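Local coordinates for SufE-like protein 1, chloroplastic/mitochondrial (Arabidopsis thaliana, PDB 4PUI) that activates the chloroplast cysteine desulfurase NFS2, which supplies sulfur for iron-sulfur cluster assembly, and carries a C-terminal BolA domain, the part described here, at residues 50-55 / 86-91. Numbering follows the deposited sequence.
Sequences FNLRIV and LSIVAK
Phe50 to Val55 and Leu86 to Lys91 run side by side as parallel strands, their axes 13° apart, joined by five nearly straight backbone hydrogen bonds that begin at Ser87 N to Phe50 O (2.9 Å). Ser87 and Val89 of the second strand each bond through both N and O, in turn to Phe50 and Leu52 and to Leu52 and Ile54, and Lys91 N closes the ladder on Ile54 O. CA-H...O contacts accompany these bonds, the shortest at the C-terminal end, where Val55 CA lies 3.1 Å from Lys91 O.

Phe50, Leu52, Ile54, Leu86, Ile88 and Ala90 share one face. Here Leu86 reaches across the strand gap: its CD2 branch lies 3.9 Å from Leu52 CD1 and equally near Phe50 CB, while the phenyl ring of Phe50 leads away from the second strand. Leu52 CD1 also comes within 4.3 Å of Ile88 CG1, which continues the apolar row. On the other face, Asn51 CG lies beside its own backbone N (chi1 -65°), and the amide is turned with OD1 toward the second strand, 3.1 Å from Ser87 CB; ND2 is hydrogen-bonded to Glu26 OE1 of strand 22-27. Farther along, the extended chain of Arg53 passes Val89 obliquely, CG against CG1 at 4.2 Å, and ends in a salt bridge from NH1 to Glu22, which probably offsets the like charge of Lys91, whose NZ stands 5.7 Å from Arg53 NH2.

Strand 49-55 is the middle of the three-stranded mixed sheet, with strand 22-27 antiparallel on its far edge and strand 85-91 at this one. Helix 64-74 lies in the connection between the two parallel strands, a beta-alpha-beta crossover, and its Ile71 packs on Leu52, Ile54 and Ile88; helix 5-18 covers the same face through Ile10 and Leu14, completing the alpha/beta core of the BolA domain.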
ATOM      1  N   PHE A  50       1.155  -1.536   7.784  1.00 25.16           N
ATOM      2  CA  PHE A  50       0.676  -0.296   7.189  1.00 22.58           C
ATOM      3  C   PHE A  50      -0.761  -0.439   6.722  1.00 20.99           C
ATOM      4  O   PHE A  50      -1.187  -1.523   6.329  1.00 23.18           O
ATOM      5  CB  PHE A  50       1.527   0.114   5.989  1.00 19.11           C
ATOM      6  CG  PHE A  50       2.932   0.513   6.346  1.00 18.81           C
ATOM      7  CD1 PHE A  50       3.914  -0.442   6.547  1.00 20.48           C
ATOM      8  CD2 PHE A  50       3.264   1.858   6.477  1.00 19.74           C
ATOM      9  CE1 PHE A  50       5.215  -0.063   6.886  1.00 20.31           C
ATOM     10  CE2 PHE A  50       4.553   2.247   6.802  1.00 19.76           C
ATOM     11  CZ  PHE A  50       5.537   1.279   7.008  1.00 19.43           C
ATOM     12  N   ASN A  51      -1.498   0.667   6.784  1.00 21.85           N
ATOM     13  CA  ASN A  51      -2.774   0.784   6.095  1.00 22.97           C
ATOM     14  C   ASN A  51      -2.534   1.580   4.828  1.00 20.15           C
ATOM     15  O   ASN A  51      -1.915   2.642   4.874  1.00 22.38           O
ATOM     16  CB  ASN A  51      -3.821   1.518   6.951  1.00 26.04           C
ATOM     17  CG  ASN A  51      -4.203   0.754   8.215  1.00 26.19           C
ATOM     18  OD1 ASN A  51      -4.163  -0.474   8.243  1.00 27.52           O
ATOM     19  ND2 ASN A  51      -4.582   1.484   9.261  1.00 28.86           N
ATOM     20  N   LEU A  52      -3.022   1.070   3.699  1.00 18.96           N
ATOM     21  CA  LEU A  52      -2.905   1.769   2.419  1.00 16.74           C
ATOM     22  C   LEU A  52      -4.292   2.127   1.876  1.00 18.63           C
ATOM     23  O   LEU A  52      -5.186   1.282   1.855  1.00 19.46           O
ATOM     24  CB  LEU A  52      -2.231   0.872   1.398  1.00 16.02           C
ATOM     25  CG  LEU A  52      -0.866   0.294   1.753  1.00 17.72           C
ATOM     26  CD1 LEU A  52      -0.332  -0.573   0.617  1.00 18.44           C
ATOM     27  CD2 LEU A  52       0.113   1.412   2.063  1.00 18.67           C
ATOM     28  N   ARG A  53      -4.465   3.373   1.439  1.00 18.76           N
ATOM     29  CA  ARG A  53      -5.657   3.742   0.685  1.00 17.89           C
ATOM     30  C   ARG A  53      -5.189   4.312  -0.640  1.00 17.17           C
ATOM     31  O   ARG A  53      -4.464   5.306  -0.672  1.00 18.13           O
ATOM     32  CB  ARG A  53      -6.513   4.767   1.429  1.00 16.92           C
ATOM     33  CG  ARG A  53      -7.807   5.136   0.675  1.00 18.03           C
ATOM     34  CD  ARG A  53      -8.555   6.243   1.392  1.00 19.47           C
ATOM     35  NE  ARG A  53      -9.829   6.596   0.767  1.00 22.33           N
ATOM     36  CZ  ARG A  53      -9.953   7.497  -0.199  1.00 23.25           C
ATOM     37  NH1 ARG A  53      -8.879   8.104  -0.668  1.00 20.31           N
ATOM     38  NH2 ARG A  53     -11.154   7.791  -0.700  1.00 22.93           N
ATOM     39  N   ILE A  54      -5.571   3.654  -1.730  1.00 16.07           N
ATOM     40  CA  ILE A  54      -5.082   4.023  -3.053  1.00 16.64           C
ATOM     41  C   ILE A  54      -6.242   4.226  -3.996  1.00 15.63           C
ATOM     42  O   ILE A  54      -7.049   3.324  -4.175  1.00 17.58           O
ATOM     43  CB  ILE A  54      -4.204   2.906  -3.640  1.00 15.86           C
ATOM     44  CG1 ILE A  54      -3.238   2.401  -2.572  1.00 17.50           C
ATOM     45  CG2 ILE A  54      -3.462   3.377  -4.927  1.00 16.75           C
ATOM     46  CD1 ILE A  54      -2.504   1.124  -2.964  1.00 19.88           C
ATOM     47  N   VAL A  55      -6.299   5.403  -4.614  1.00 18.11           N
ATOM     48  CA  VAL A  55      -7.266   5.653  -5.682  1.00 19.04           C
ATOM     49  C   VAL A  55      -6.499   5.788  -7.001  1.00 16.64           C
ATOM     50  O   VAL A  55      -5.722   6.727  -7.183  1.00 17.58           O
ATOM     51  CB  VAL A  55      -8.110   6.912  -5.418  1.00 22.07           C
ATOM     52  CG1 VAL A  55      -9.178   7.049  -6.493  1.00 19.81           C
ATOM     53  CG2 VAL A  55      -8.758   6.842  -4.030  1.00 22.07           C
ATOM     54  N   LEU A  86      -0.281  -5.699   5.216  1.00 26.41           N
ATOM     55  CA  LEU A  86      -0.816  -4.499   4.594  1.00 24.20           C
ATOM     56  C   LEU A  86      -2.336  -4.569   4.616  1.00 23.35           C
ATOM     57  O   LEU A  86      -2.922  -5.555   4.170  1.00 28.22           O
ATOM     58  CB  LEU A  86      -0.355  -4.368   3.146  1.00 24.04           C
ATOM     59  CG  LEU A  86       1.133  -4.134   2.911  1.00 23.26           C
ATOM     60  CD1 LEU A  86       1.483  -4.420   1.460  1.00 21.44           C
ATOM     61  CD2 LEU A  86       1.496  -2.718   3.301  1.00 22.05           C
ATOM     62  N   SER A  87      -2.960  -3.515   5.111  1.00 20.59           N
ATOM     63  CA  SER A  87      -4.410  -3.402   5.039  1.00 20.50           C
ATOM     64  C   SER A  87      -4.765  -2.485   3.859  1.00 23.62           C
ATOM     65  O   SER A  87      -4.484  -1.290   3.896  1.00 25.18           O
ATOM     66  CB  SER A  87      -4.953  -2.840   6.347  1.00 31.70           C
ATOM     67  OG  SER A  87      -6.346  -2.613   6.263  1.00 36.00           O
ATOM     68  N   ILE A  88      -5.392  -3.045   2.833  1.00 22.16           N
ATOM     69  CA  ILE A  88      -5.519  -2.352   1.553  1.00 20.06           C
ATOM     70  C   ILE A  88      -6.947  -1.895   1.250  1.00 23.00           C
ATOM     71  O   ILE A  88      -7.881  -2.682   1.338  1.00 21.83           O
ATOM     72  CB  ILE A  88      -5.019  -3.245   0.423  1.00 19.30           C
ATOM     73  CG1 ILE A  88      -3.521  -3.506   0.601  1.00 23.13           C
ATOM     74  CG2 ILE A  88      -5.319  -2.611  -0.954  1.00 18.84           C
ATOM     75  CD1 ILE A  88      -2.969  -4.584  -0.297  1.00 23.67           C
ATOM     76  N   VAL A  89      -7.100  -0.612   0.914  1.00 16.22           N
ATOM     77  CA  VAL A  89      -8.329  -0.107   0.308  1.00 17.43           C
ATOM     78  C   VAL A  89      -7.893   0.395  -1.052  1.00 17.55           C
ATOM     79  O   VAL A  89      -7.016   1.249  -1.140  1.00 18.34           O
ATOM     80  CB  VAL A  89      -8.974   1.040   1.123  1.00 19.60           C
ATOM     81  CG1 VAL A  89     -10.137   1.674   0.341  1.00 21.76           C
ATOM     82  CG2 VAL A  89      -9.482   0.519   2.459  1.00 23.09           C
ATOM     83  N   ALA A  90      -8.460  -0.182  -2.102  1.00 16.44           N
ATOM     84  CA  ALA A  90      -8.063   0.153  -3.463  1.00 16.37           C
ATOM     85  C   ALA A  90      -9.297   0.463  -4.286  1.00 15.04           C
ATOM     86  O   ALA A  90     -10.137  -0.421  -4.516  1.00 19.39           O
ATOM     87  CB  ALA A  90      -7.289  -0.998  -4.091  1.00 15.90           C
ATOM     88  N   LYS A  91      -9.406   1.711  -4.725  1.00 17.37           N
ATOM     89  CA  LYS A  91     -10.581   2.167  -5.461  1.00 20.12           C
ATOM     90  C   LYS A  91     -10.182   2.851  -6.746  1.00 20.09           C
ATOM     91  O   LYS A  91      -9.081   3.377  -6.870  1.00 19.87           O
ATOM     92  CB  LYS A  91     -11.380   3.159  -4.623  1.00 22.99           C
ATOM     93  CG  LYS A  91     -11.734   2.639  -3.247  1.00 23.18           C
ATOM     94  CD  LYS A  91     -12.632   3.610  -2.496  1.00 28.80           C
ATOM     95  CE  LYS A  91     -13.159   2.944  -1.238  1.00 33.01           C
ATOM     96  NZ  LYS A  91     -14.597   3.251  -1.005  1.00 39.95           N
TER